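Acyltransferase (Actinoplanes teichomyceticus, PDB 4Q38) transfers a long aliphatic acyl group from coenzyme A to the amino sugar of teicoplanin-type glycopeptide antibiotics. Local coordinates at residues 29-32 against 33-37; 124-127 against 128-131; 230-233 against 234-238. All blocks are in the same frame, centred on the assembly; numbering follows the deposited sequence.

The three contacts are local, each lying within one continuous piece of chain, and they follow one another in sequence: contact 1 leads into helix 32-41 and covers its first turn, contact 2 starts helix 125-143 and contact 3 closes helix 221-238. Contacts 1 and 2 have centres about 20 Å apart and both border on helix 84-98, contact 1 at the surface and contact 2 in the interior. Contact 3 lies in the GNAT-like C-terminal domain, its centre about 39 Å from that of contact 1 and about 30 Å from that of contact 2. There the helix crosses between two parallel strands of the mixed sheet. The set thus samples a helical N-terminal part and the alpha/beta part that binds coenzyme A.

Contact 1 (29-32 against 33-37); sequences ERTA and AWLTE
A32 and T36 meet one helical turn apart, where the carbonyl O of A32 takes two bonds from the same residue. T36 N reaches A32 O at 2.8 Å in the ordinary helical way. T36 OG1 donates to A32 O as well, at 3.0 Å, arriving from above the carbonyl plane, 41° out of it. The hydroxyl can reach back because chi1 of -61° sets OG1 beside its own backbone N; a threonine suits this exposed site, its hydroxyl being satisfied by a main-chain carbonyl. This is the first turn of helix 32-41, which follows helix 18-25 through a short connection. T31, just before it, is the second centre of the contact. Its hydroxyl is hydrogen-bonded to E28 O and lies alongside L35, with T31 OG1 3.6 Å from L35 CD1, while T31 O receives L35 N at 3.0 Å. L35, the buried member, packs against P18 and R22 of helix 18-25 and W88 and L89 of helix 84-98. A33 is exposed, where a small methyl costs little, and A33 O carries the helix on by accepting E37 N at 2.9 Å. A water accepts from W34 N and donates to R30 O (2.7 Å), bridging the turn just before the regular bonds begin.

Contact 2 (124-127 against 128-131); sequences YFHV and YVFL
Y124 and Y128 touch one turn apart, CE2 of the Y128 ring lying 3.6 Å from Y124 CB. The Y128 ring also leans over the backbone, with CD2 only 3.1 Å from Y124 O, the same carbonyl oxygen that accepts Y128 N. F125 and V129 cross at a slant: CG2 of V129 meets CE2 of F125 at 3.6 Å. With chi1 of 176°, V129 has CG1 opposite its backbone N and CG2 beside it, turned back toward the preceding turn, where CG2 also lies alongside ND1 of H126 at 4.0 Å. A branched aliphatic can touch both rings with one methyl, CG2. F125 itself sets its CD2 over the centre of the H126 imidazole, 3.4 Å above the plane. On another side of the helix V127 O accepts L131 N at 2.8 Å, and L131 CG packs against that carbonyl. All of this forms the first turns of helix 125-143, for which Y124 is the N-cap residue; it is also where the chain leaves helix 119-123, so it marks the break between the two. Farther out, Y124 OH bonds E72 OE1 and Y128 OH bonds I73 O, both on helix 67-76, while H126 NE2 bonds P112 O. F125 packs on L86, L89 and L90 of helix 84-98, and F130 on L158 of helix 157-169.

Contact 3 (230-233 against 234-238); sequences RARP and FFDRH. With SO4 (sulfate ion), chain C.
The closing turns of helix 221-238 belong to a beta-alpha-beta crossover between parallel strands 206-211 and 246-251 of the GNAT-like domain. F235 N bonds A231 O at 3.0 Å, and F235 CD2 comes within 3.2 Å of that oxygen, which lies at the ring edge near its plane. Small A231 and flat F235 face the sheet, both packing on F196 and L208; F234, its CG opposite the backbone N (chi1 -177°), reaches edge strand 188-191 at Y189 and L191. H238 CD2 lies over one face of the F234 ring, toward its rim. P233 has no N-H to offer the preceding turn, and the helix is kinked there, though P233 O still accepts R237 N at 3.1 Å. R237 NH2 makes a weak bond of 3.2 Å to O2 of a sulfate, probably from the crystallisation liquor. On the outer side R232 CG lies 3.5 Å from D236 OD2, the guanidinium and carboxylate planes 81° to one another, and R232 NE is held by P338 O. A water joins the charged groups, accepting from R232 NH1 at 2.8 Å and donating to D236 OD2 at 2.7 Å. The opposite charges, 4.5 Å from R232 NH1 to D236 OD2, probably still attract and would offset the nearby charge of R245, although the hydrogen bonds run through the water.

Contact 1 (29-32 against 33-37)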
ATOM      1  N   GLU A  29      -2.956 -24.514  -3.681  1.00 47.83           N
ATOM      2  CA  GLU A  29      -3.848 -24.924  -4.771  1.00 49.11           C
ATOM      3  C   GLU A  29      -4.817 -23.829  -5.208  1.00 47.83           C
ATOM      4  O   GLU A  29      -5.150 -23.734  -6.385  1.00 47.92           O
ATOM      5  CB  GLU A  29      -4.621 -26.192  -4.397  1.00 52.53           C
ATOM      6  CG  GLU A  29      -3.749 -27.436  -4.309  1.00 57.16           C
ATOM      7  CD  GLU A  29      -4.546 -28.726  -4.389  1.00 61.89           C
ATOM      8  OE1 GLU A  29      -4.407 -29.445  -5.404  1.00 63.11           O
ATOM      9  OE2 GLU A  29      -5.315 -29.019  -3.443  1.00 61.60           O
ATOM     10  N   ARG A  30      -5.255 -23.002  -4.262  1.00 48.50           N
ATOM     11  CA  ARG A  30      -6.191 -21.919  -4.563  1.00 50.35           C
ATOM     12  C   ARG A  30      -5.618 -20.879  -5.540  1.00 49.38           C
ATOM     13  O   ARG A  30      -6.377 -20.187  -6.223  1.00 50.32           O
ATOM     14  CB  ARG A  30      -6.678 -21.250  -3.270  1.00 54.44           C
ATOM     15  CG  ARG A  30      -5.713 -20.234  -2.683  1.00 59.55           C
ATOM     16  CD  ARG A  30      -6.152 -19.755  -1.310  1.00 64.08           C
ATOM     17  NE  ARG A  30      -5.741 -20.683  -0.256  1.00 70.27           N
ATOM     18  CZ  ARG A  30      -4.540 -20.690   0.326  1.00 72.27           C
ATOM     19  NH1 ARG A  30      -3.605 -19.817  -0.036  1.00 71.00           N
ATOM     20  NH2 ARG A  30      -4.274 -21.577   1.277  1.00 73.26           N
ATOM     21  N   THR A  31      -4.287 -20.783  -5.616  1.00 44.36           N
ATOM     22  CA  THR A  31      -3.632 -19.820  -6.508  1.00 42.34           C
ATOM     23  C   THR A  31      -3.689 -20.245  -7.980  1.00 42.01           C
ATOM     24  O   THR A  31      -3.328 -19.467  -8.867  1.00 42.01           O
ATOM     25  CB  THR A  31      -2.162 -19.517  -6.096  1.00 41.00           C
ATOM     26  OG1 THR A  31      -1.335 -20.666  -6.329  1.00 40.66           O
ATOM     27  CG2 THR A  31      -2.072 -19.104  -4.630  1.00 40.32           C
ATOM     28  N   ALA A  32      -4.154 -21.470  -8.231  1.00 41.01           N
ATOM     29  CA  ALA A  32      -4.226 -22.025  -9.588  1.00 40.81           C
ATOM     30  C   ALA A  32      -4.992 -21.147 -10.584  1.00 39.57           C
ATOM     31  O   ALA A  32      -4.541 -20.952 -11.720  1.00 39.92           O
ATOM     32  CB  ALA A  32      -4.802 -23.441  -9.561  1.00 41.38           C
ATOM     33  N   ALA A  33      -6.148 -20.631 -10.162  1.00 39.05           N
ATOM     34  CA  ALA A  33      -6.972 -19.764 -11.012  1.00 38.98           C
ATOM     35  C   ALA A  33      -6.200 -18.522 -11.454  1.00 38.15           C
ATOM     36  O   ALA A  33      -6.209 -18.157 -12.631  1.00 38.49           O
ATOM     37  CB  ALA A  33      -8.256 -19.367 -10.289  1.00 39.50           C
ATOM     38  N   TRP A  34      -5.523 -17.884 -10.498  1.00 38.52           N
ATOM     39  CA  TRP A  34      -4.674 -16.722 -10.772  1.00 36.84           C
ATOM     40  C   TRP A  34      -3.596 -17.061 -11.767  1.00 35.75           C
ATOM     41  O   TRP A  34      -3.368 -16.331 -12.737  1.00 34.89           O
ATOM     42  CB  TRP A  34      -4.074 -16.212  -9.462  1.00 36.01           C
ATOM     43  CG  TRP A  34      -3.042 -15.116  -9.602  1.00 35.08           C
ATOM     44  CD1 TRP A  34      -1.685 -15.180  -9.281  1.00 35.59           C
ATOM     45  CD2 TRP A  34      -3.255 -13.744 -10.081  1.00 35.99           C
ATOM     46  NE1 TRP A  34      -1.063 -13.984  -9.529  1.00 33.88           N
ATOM     47  CE2 TRP A  34      -1.945 -13.076 -10.008  1.00 34.96           C
ATOM     48  CE3 TRP A  34      -4.358 -13.026 -10.553  1.00 35.71           C
ATOM     49  CZ2 TRP A  34      -1.771 -11.755 -10.395  1.00 35.07           C
ATOM     50  CZ3 TRP A  34      -4.166 -11.689 -10.937  1.00 36.90           C
ATOM     51  CH2 TRP A  34      -2.903 -11.073 -10.862  1.00 35.07           C
ATOM     52  N   LEU A  35      -2.937 -18.189 -11.545  1.00 36.96           N
ATOM     53  CA  LEU A  35      -1.824 -18.612 -12.390  1.00 37.21           C
ATOM     54  C   LEU A  35      -2.270 -18.983 -13.804  1.00 38.37           C
ATOM     55  O   LEU A  35      -1.559 -18.712 -14.777  1.00 40.44           O
ATOM     56  CB  LEU A  35      -1.064 -19.755 -11.718  1.00 36.50           C
ATOM     57  CG  LEU A  35      -0.347 -19.335 -10.430  1.00 35.93           C
ATOM     58  CD1 LEU A  35       0.145 -20.551  -9.661  1.00 37.78           C
ATOM     59  CD2 LEU A  35       0.805 -18.394 -10.732  1.00 37.26           C
ATOM     60  N   THR A  36      -3.460 -19.572 -13.913  1.00 39.56           N
ATOM     61  CA  THR A  36      -4.075 -19.818 -15.222  1.00 40.94           C
ATOM     62  C   THR A  36      -4.340 -18.493 -15.927  1.00 39.21           C
ATOM     63  O   THR A  36      -4.028 -18.332 -17.111  1.00 39.95           O
ATOM     64  CB  THR A  36      -5.387 -20.619 -15.079  1.00 41.82           C
ATOM     65  OG1 THR A  36      -5.092 -21.879 -14.473  1.00 43.17           O
ATOM     66  CG2 THR A  36      -6.053 -20.861 -16.435  1.00 41.01           C
ATOM     67  N   GLU A  37      -4.894 -17.537 -15.187  1.00 40.48           N
ATOM     68  CA  GLU A  37      -5.152 -16.214 -15.745  1.00 40.20           C
ATOM     69  C   GLU A  37      -3.855 -15.582 -16.249  1.00 38.39           C
ATOM     70  O   GLU A  37      -3.826 -15.011 -17.337  1.00 37.58           O
ATOM     71  CB  GLU A  37      -5.849 -15.306 -14.728  1.00 41.77           C
ATOM     72  CG  GLU A  37      -6.332 -13.987 -15.324  1.00 43.87           C
ATOM     73  CD  GLU A  37      -6.934 -13.043 -14.299  1.00 44.90           C
ATOM     74  OE1 GLU A  37      -7.197 -13.466 -13.151  1.00 46.59           O
ATOM     75  OE2 GLU A  37      -7.154 -11.866 -14.653  1.00 46.55           O
TER
HETATM   76  O   HOH W   1      -6.285 -17.910  -7.638  1.00 39.49           O

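Contact 2 (124-127 against 128-131)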
ATOM      1  N   TYR A 124      11.669 -11.129  -1.605  1.00 26.35           N
ATOM      2  CA  TYR A 124      11.682  -9.826  -2.258  1.00 25.41           C
ATOM      3  C   TYR A 124      10.953  -9.811  -3.608  1.00 24.38           C
ATOM      4  O   TYR A 124      11.064  -8.847  -4.361  1.00 24.77           O
ATOM      5  CB  TYR A 124      13.121  -9.318  -2.413  1.00 25.66           C
ATOM      6  CG  TYR A 124      13.803  -8.901  -1.122  1.00 25.46           C
ATOM      7  CD1 TYR A 124      13.262  -7.896  -0.311  1.00 25.67           C
ATOM      8  CD2 TYR A 124      15.013  -9.480  -0.733  1.00 26.37           C
ATOM      9  CE1 TYR A 124      13.895  -7.494   0.852  1.00 26.34           C
ATOM     10  CE2 TYR A 124      15.661  -9.086   0.434  1.00 27.35           C
ATOM     11  CZ  TYR A 124      15.098  -8.096   1.226  1.00 28.28           C
ATOM     12  OH  TYR A 124      15.733  -7.696   2.385  1.00 28.94           O
ATOM     13  N   PHE A 125      10.195 -10.864  -3.906  1.00 23.60           N
ATOM     14  CA  PHE A 125       9.550 -10.998  -5.219  1.00 24.47           C
ATOM     15  C   PHE A 125       8.835  -9.723  -5.680  1.00 23.49           C
ATOM     16  O   PHE A 125       9.038  -9.249  -6.788  1.00 23.30           O
ATOM     17  CB  PHE A 125       8.575 -12.186  -5.245  1.00 24.15           C
ATOM     18  CG  PHE A 125       7.863 -12.355  -6.564  1.00 25.47           C
ATOM     19  CD1 PHE A 125       8.510 -12.948  -7.655  1.00 25.89           C
ATOM     20  CD2 PHE A 125       6.551 -11.911  -6.726  1.00 25.41           C
ATOM     21  CE1 PHE A 125       7.860 -13.089  -8.876  1.00 26.28           C
ATOM     22  CE2 PHE A 125       5.894 -12.053  -7.944  1.00 26.22           C
ATOM     23  CZ  PHE A 125       6.549 -12.650  -9.020  1.00 26.39           C
ATOM     24  N   HIS A 126       7.986  -9.182  -4.823  1.00 23.80           N
ATOM     25  CA  HIS A 126       7.160  -8.032  -5.198  1.00 24.15           C
ATOM     26  C   HIS A 126       7.909  -6.735  -5.223  1.00 23.86           C
ATOM     27  O   HIS A 126       7.460  -5.752  -5.819  1.00 24.46           O
ATOM     28  CB  HIS A 126       5.933  -7.983  -4.300  1.00 22.84           C
ATOM     29  CG  HIS A 126       5.007  -9.139  -4.540  1.00 22.64           C
ATOM     30  ND1 HIS A 126       4.312  -9.273  -5.686  1.00 22.96           N
ATOM     31  CD2 HIS A 126       4.714 -10.260  -3.764  1.00 21.73           C
ATOM     32  CE1 HIS A 126       3.598 -10.419  -5.644  1.00 22.57           C
ATOM     33  NE2 HIS A 126       3.837 -11.016  -4.468  1.00 23.02           N
ATOM     34  N   VAL A 127       9.075  -6.709  -4.590  1.00 23.73           N
ATOM     35  CA  VAL A 127       9.997  -5.596  -4.811  1.00 22.42           C
ATOM     36  C   VAL A 127      10.515  -5.624  -6.259  1.00 23.20           C
ATOM     37  O   VAL A 127      10.604  -4.569  -6.922  1.00 23.23           O
ATOM     38  CB  VAL A 127      11.169  -5.625  -3.807  1.00 23.05           C
ATOM     39  CG1 VAL A 127      12.151  -4.493  -4.089  1.00 23.21           C
ATOM     40  CG2 VAL A 127      10.643  -5.530  -2.383  1.00 22.99           C
ATOM     41  N   TYR A 128      10.853  -6.821  -6.755  1.00 23.29           N
ATOM     42  CA  TYR A 128      11.298  -6.960  -8.159  1.00 24.41           C
ATOM     43  C   TYR A 128      10.178  -6.590  -9.127  1.00 24.01           C
ATOM     44  O   TYR A 128      10.419  -5.932 -10.137  1.00 24.00           O
ATOM     45  CB  TYR A 128      11.832  -8.375  -8.459  1.00 24.13           C
ATOM     46  CG  TYR A 128      12.993  -8.746  -7.571  1.00 24.36           C
ATOM     47  CD1 TYR A 128      14.162  -7.979  -7.566  1.00 25.10           C
ATOM     48  CD2 TYR A 128      12.907  -9.825  -6.703  1.00 25.21           C
ATOM     49  CE1 TYR A 128      15.217  -8.290  -6.726  1.00 25.00           C
ATOM     50  CE2 TYR A 128      13.957 -10.147  -5.853  1.00 26.00           C
ATOM     51  CZ  TYR A 128      15.103  -9.375  -5.874  1.00 26.30           C
ATOM     52  OH  TYR A 128      16.142  -9.677  -5.038  1.00 27.67           O
ATOM     53  N   VAL A 129       8.956  -7.016  -8.808  1.00 23.96           N
ATOM     54  CA  VAL A 129       7.779  -6.570  -9.559  1.00 23.84           C
ATOM     55  C   VAL A 129       7.734  -5.049  -9.603  1.00 24.15           C
ATOM     56  O   VAL A 129       7.576  -4.470 -10.683  1.00 23.33           O
ATOM     57  CB  VAL A 129       6.450  -7.095  -8.972  1.00 24.83           C
ATOM     58  CG1 VAL A 129       5.265  -6.507  -9.740  1.00 24.33           C
ATOM     59  CG2 VAL A 129       6.383  -8.609  -9.047  1.00 24.58           C
ATOM     60  N   PHE A 130       7.889  -4.410  -8.437  1.00 23.24           N
ATOM     61  CA  PHE A 130       7.811  -2.954  -8.347  1.00 23.92           C
ATOM     62  C   PHE A 130       8.914  -2.314  -9.206  1.00 25.04           C
ATOM     63  O   PHE A 130       8.633  -1.438 -10.024  1.00 24.72           O
ATOM     64  CB  PHE A 130       7.928  -2.500  -6.878  1.00 23.13           C
ATOM     65  CG  PHE A 130       7.509  -1.067  -6.627  1.00 23.60           C
ATOM     66  CD1 PHE A 130       8.325   0.004  -7.002  1.00 23.32           C
ATOM     67  CD2 PHE A 130       6.310  -0.790  -5.964  1.00 22.51           C
ATOM     68  CE1 PHE A 130       7.942   1.319  -6.748  1.00 24.75           C
ATOM     69  CE2 PHE A 130       5.921   0.519  -5.712  1.00 22.79           C
ATOM     70  CZ  PHE A 130       6.739   1.575  -6.094  1.00 23.52           C
ATOM     71  N   LEU A 131      10.158  -2.770  -9.021  1.00 26.16           N
ATOM     72  CA  LEU A 131      11.305  -2.254  -9.789  1.00 26.23           C
ATOM     73  C   LEU A 131      11.106  -2.402 -11.302  1.00 25.74           C
ATOM     74  O   LEU A 131      11.422  -1.496 -12.070  1.00 26.59           O
ATOM     75  CB  LEU A 131      12.606  -2.966  -9.372  1.00 26.20           C
ATOM     76  CG  LEU A 131      13.085  -2.756  -7.932  1.00 26.91           C
ATOM     77  CD1 LEU A 131      14.333  -3.568  -7.619  1.00 27.13           C
ATOM     78  CD2 LEU A 131      13.313  -1.280  -7.637  1.00 26.23           C
TER

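Contact 3 (230-233 against 234-238)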
ATOM      1  N   ARG A 230      -4.201  20.684  -1.960  1.00 23.41           N
ATOM      2  CA  ARG A 230      -3.540  20.256  -3.192  1.00 24.41           C
ATOM      3  C   ARG A 230      -4.417  19.324  -4.049  1.00 24.27           C
ATOM      4  O   ARG A 230      -4.213  19.204  -5.255  1.00 23.96           O
ATOM      5  CB  ARG A 230      -2.216  19.563  -2.851  1.00 25.62           C
ATOM      6  CG  ARG A 230      -1.140  20.546  -2.382  1.00 26.29           C
ATOM      7  CD  ARG A 230       0.142  19.850  -1.944  1.00 25.97           C
ATOM      8  NE  ARG A 230       0.733  19.081  -3.039  1.00 26.22           N
ATOM      9  CZ  ARG A 230       1.919  18.475  -2.993  1.00 26.59           C
ATOM     10  NH1 ARG A 230       2.683  18.568  -1.904  1.00 26.06           N
ATOM     11  NH2 ARG A 230       2.352  17.800  -4.057  1.00 25.44           N
ATOM     12  N   ALA A 231      -5.394  18.684  -3.420  1.00 23.24           N
ATOM     13  CA  ALA A 231      -6.087  17.565  -4.047  1.00 24.56           C
ATOM     14  C   ALA A 231      -6.845  17.973  -5.313  1.00 24.75           C
ATOM     15  O   ALA A 231      -6.542  17.475  -6.391  1.00 25.20           O
ATOM     16  CB  ALA A 231      -7.002  16.870  -3.044  1.00 23.10           C
ATOM     17  N   ARG A 232      -7.802  18.893  -5.196  1.00 25.58           N
ATOM     18  CA  ARG A 232      -8.608  19.261  -6.354  1.00 27.10           C
ATOM     19  C   ARG A 232      -7.779  19.856  -7.508  1.00 25.74           C
ATOM     20  O   ARG A 232      -7.945  19.437  -8.658  1.00 24.04           O
ATOM     21  CB  ARG A 232      -9.786  20.155  -5.956  1.00 31.43           C
ATOM     22  CG  ARG A 232     -11.078  19.780  -6.659  1.00 37.99           C
ATOM     23  CD  ARG A 232     -12.298  20.153  -5.834  1.00 42.11           C
ATOM     24  NE  ARG A 232     -12.319  21.580  -5.516  1.00 46.66           N
ATOM     25  CZ  ARG A 232     -13.102  22.481  -6.106  1.00 51.19           C
ATOM     26  NH1 ARG A 232     -13.957  22.119  -7.057  1.00 48.28           N
ATOM     27  NH2 ARG A 232     -13.031  23.754  -5.729  1.00 52.27           N
ATOM     28  N   PRO A 233      -6.869  20.814  -7.213  1.00 24.73           N
ATOM     29  CA  PRO A 233      -6.047  21.342  -8.317  1.00 24.75           C
ATOM     30  C   PRO A 233      -5.217  20.260  -9.013  1.00 24.24           C
ATOM     31  O   PRO A 233      -5.078  20.272 -10.243  1.00 23.35           O
ATOM     32  CB  PRO A 233      -5.102  22.333  -7.623  1.00 25.23           C
ATOM     33  CG  PRO A 233      -5.793  22.709  -6.365  1.00 26.16           C
ATOM     34  CD  PRO A 233      -6.630  21.531  -5.947  1.00 24.71           C
ATOM     35  N   PHE A 234      -4.662  19.332  -8.235  1.00 23.02           N
ATOM     36  CA  PHE A 234      -3.860  18.276  -8.819  1.00 22.17           C
ATOM     37  C   PHE A 234      -4.693  17.401  -9.762  1.00 22.00           C
ATOM     38  O   PHE A 234      -4.328  17.204 -10.917  1.00 21.62           O
ATOM     39  CB  PHE A 234      -3.238  17.387  -7.740  1.00 23.09           C
ATOM     40  CG  PHE A 234      -2.346  16.310  -8.298  1.00 23.51           C
ATOM     41  CD1 PHE A 234      -1.034  16.597  -8.668  1.00 24.13           C
ATOM     42  CD2 PHE A 234      -2.819  15.015  -8.464  1.00 24.06           C
ATOM     43  CE1 PHE A 234      -0.203  15.602  -9.183  1.00 24.01           C
ATOM     44  CE2 PHE A 234      -2.003  14.017  -8.985  1.00 24.43           C
ATOM     45  CZ  PHE A 234      -0.690  14.310  -9.338  1.00 25.54           C
ATOM     46  N   PHE A 235      -5.804  16.879  -9.260  1.00 22.06           N
ATOM     47  CA  PHE A 235      -6.609  15.964 -10.074  1.00 22.77           C
ATOM     48  C   PHE A 235      -7.375  16.643 -11.213  1.00 24.47           C
ATOM     49  O   PHE A 235      -7.516  16.065 -12.302  1.00 24.82           O
ATOM     50  CB  PHE A 235      -7.485  15.078  -9.188  1.00 21.49           C
ATOM     51  CG  PHE A 235      -6.688  14.053  -8.413  1.00 22.10           C
ATOM     52  CD1 PHE A 235      -6.330  12.840  -8.999  1.00 21.04           C
ATOM     53  CD2 PHE A 235      -6.243  14.327  -7.118  1.00 21.60           C
ATOM     54  CE1 PHE A 235      -5.573  11.902  -8.303  1.00 21.05           C
ATOM     55  CE2 PHE A 235      -5.486  13.395  -6.413  1.00 20.98           C
ATOM     56  CZ  PHE A 235      -5.159  12.178  -7.004  1.00 21.97           C
ATOM     57  N   ASP A 236      -7.830  17.876 -10.990  1.00 25.27           N
ATOM     58  CA  ASP A 236      -8.517  18.601 -12.057  1.00 26.68           C
ATOM     59  C   ASP A 236      -7.556  18.957 -13.185  1.00 26.81           C
ATOM     60  O   ASP A 236      -7.952  18.970 -14.354  1.00 26.44           O
ATOM     61  CB  ASP A 236      -9.270  19.822 -11.529  1.00 26.80           C
ATOM     62  CG  ASP A 236     -10.479  19.452 -10.691  1.00 27.98           C
ATOM     63  OD1 ASP A 236     -10.854  18.259 -10.604  1.00 28.45           O
ATOM     64  OD2 ASP A 236     -11.074  20.362 -10.107  1.00 29.51           O
ATOM     65  N   ARG A 237      -6.285  19.190 -12.853  1.00 25.77           N
ATOM     66  CA  ARG A 237      -5.271  19.377 -13.894  1.00 26.42           C
ATOM     67  C   ARG A 237      -4.869  18.112 -14.652  1.00 25.83           C
ATOM     68  O   ARG A 237      -4.796  18.131 -15.884  1.00 25.21           O
ATOM     69  CB  ARG A 237      -4.001  20.069 -13.352  1.00 28.26           C
ATOM     70  CG  ARG A 237      -4.175  21.564 -13.135  1.00 33.53           C
ATOM     71  CD  ARG A 237      -4.295  22.340 -14.442  1.00 35.55           C
ATOM     72  NE  ARG A 237      -2.993  22.541 -15.074  1.00 40.04           N
ATOM     73  CZ  ARG A 237      -2.747  23.435 -16.031  1.00 41.95           C
ATOM     74  NH1 ARG A 237      -3.715  24.225 -16.481  1.00 41.48           N
ATOM     75  NH2 ARG A 237      -1.524  23.544 -16.537  1.00 42.82           N
ATOM     76  N   HIS A 238      -4.574  17.028 -13.937  1.00 23.81           N
ATOM     77  CA  HIS A 238      -3.993  15.850 -14.594  1.00 24.11           C
ATOM     78  C   HIS A 238      -4.978  14.762 -14.939  1.00 22.96           C
ATOM     79  O   HIS A 238      -4.723  13.962 -15.837  1.00 23.19           O
ATOM     80  CB  HIS A 238      -2.830  15.293 -13.776  1.00 24.98           C
ATOM     81  CG  HIS A 238      -1.787  16.339 -13.450  1.00 25.30           C
ATOM     82  ND1 HIS A 238      -1.078  16.972 -14.401  1.00 25.77           N
ATOM     83  CD2 HIS A 238      -1.373  16.867 -12.232  1.00 25.79           C
ATOM     84  CE1 HIS A 238      -0.249  17.877 -13.819  1.00 26.26           C
ATOM     85  NE2 HIS A 238      -0.427  17.807 -12.496  1.00 25.58           N
TER
HETATM   86  S   SO4 C 402       1.629  23.939 -13.564  1.00 65.56           S
HETATM   87  O1  SO4 C 402       0.727  23.058 -12.774  1.00 57.72           O
HETATM   88  O2  SO4 C 402       1.250  23.921 -14.997  1.00 63.38           O
HETATM   89  O3  SO4 C 402       1.550  25.340 -13.058  1.00 61.37           O
HETATM   90  O4  SO4 C 402       3.018  23.435 -13.447  1.00 65.59           O
HETATM   91  O   HOH W   2     -13.558  20.247  -9.077  1.00 44.46           O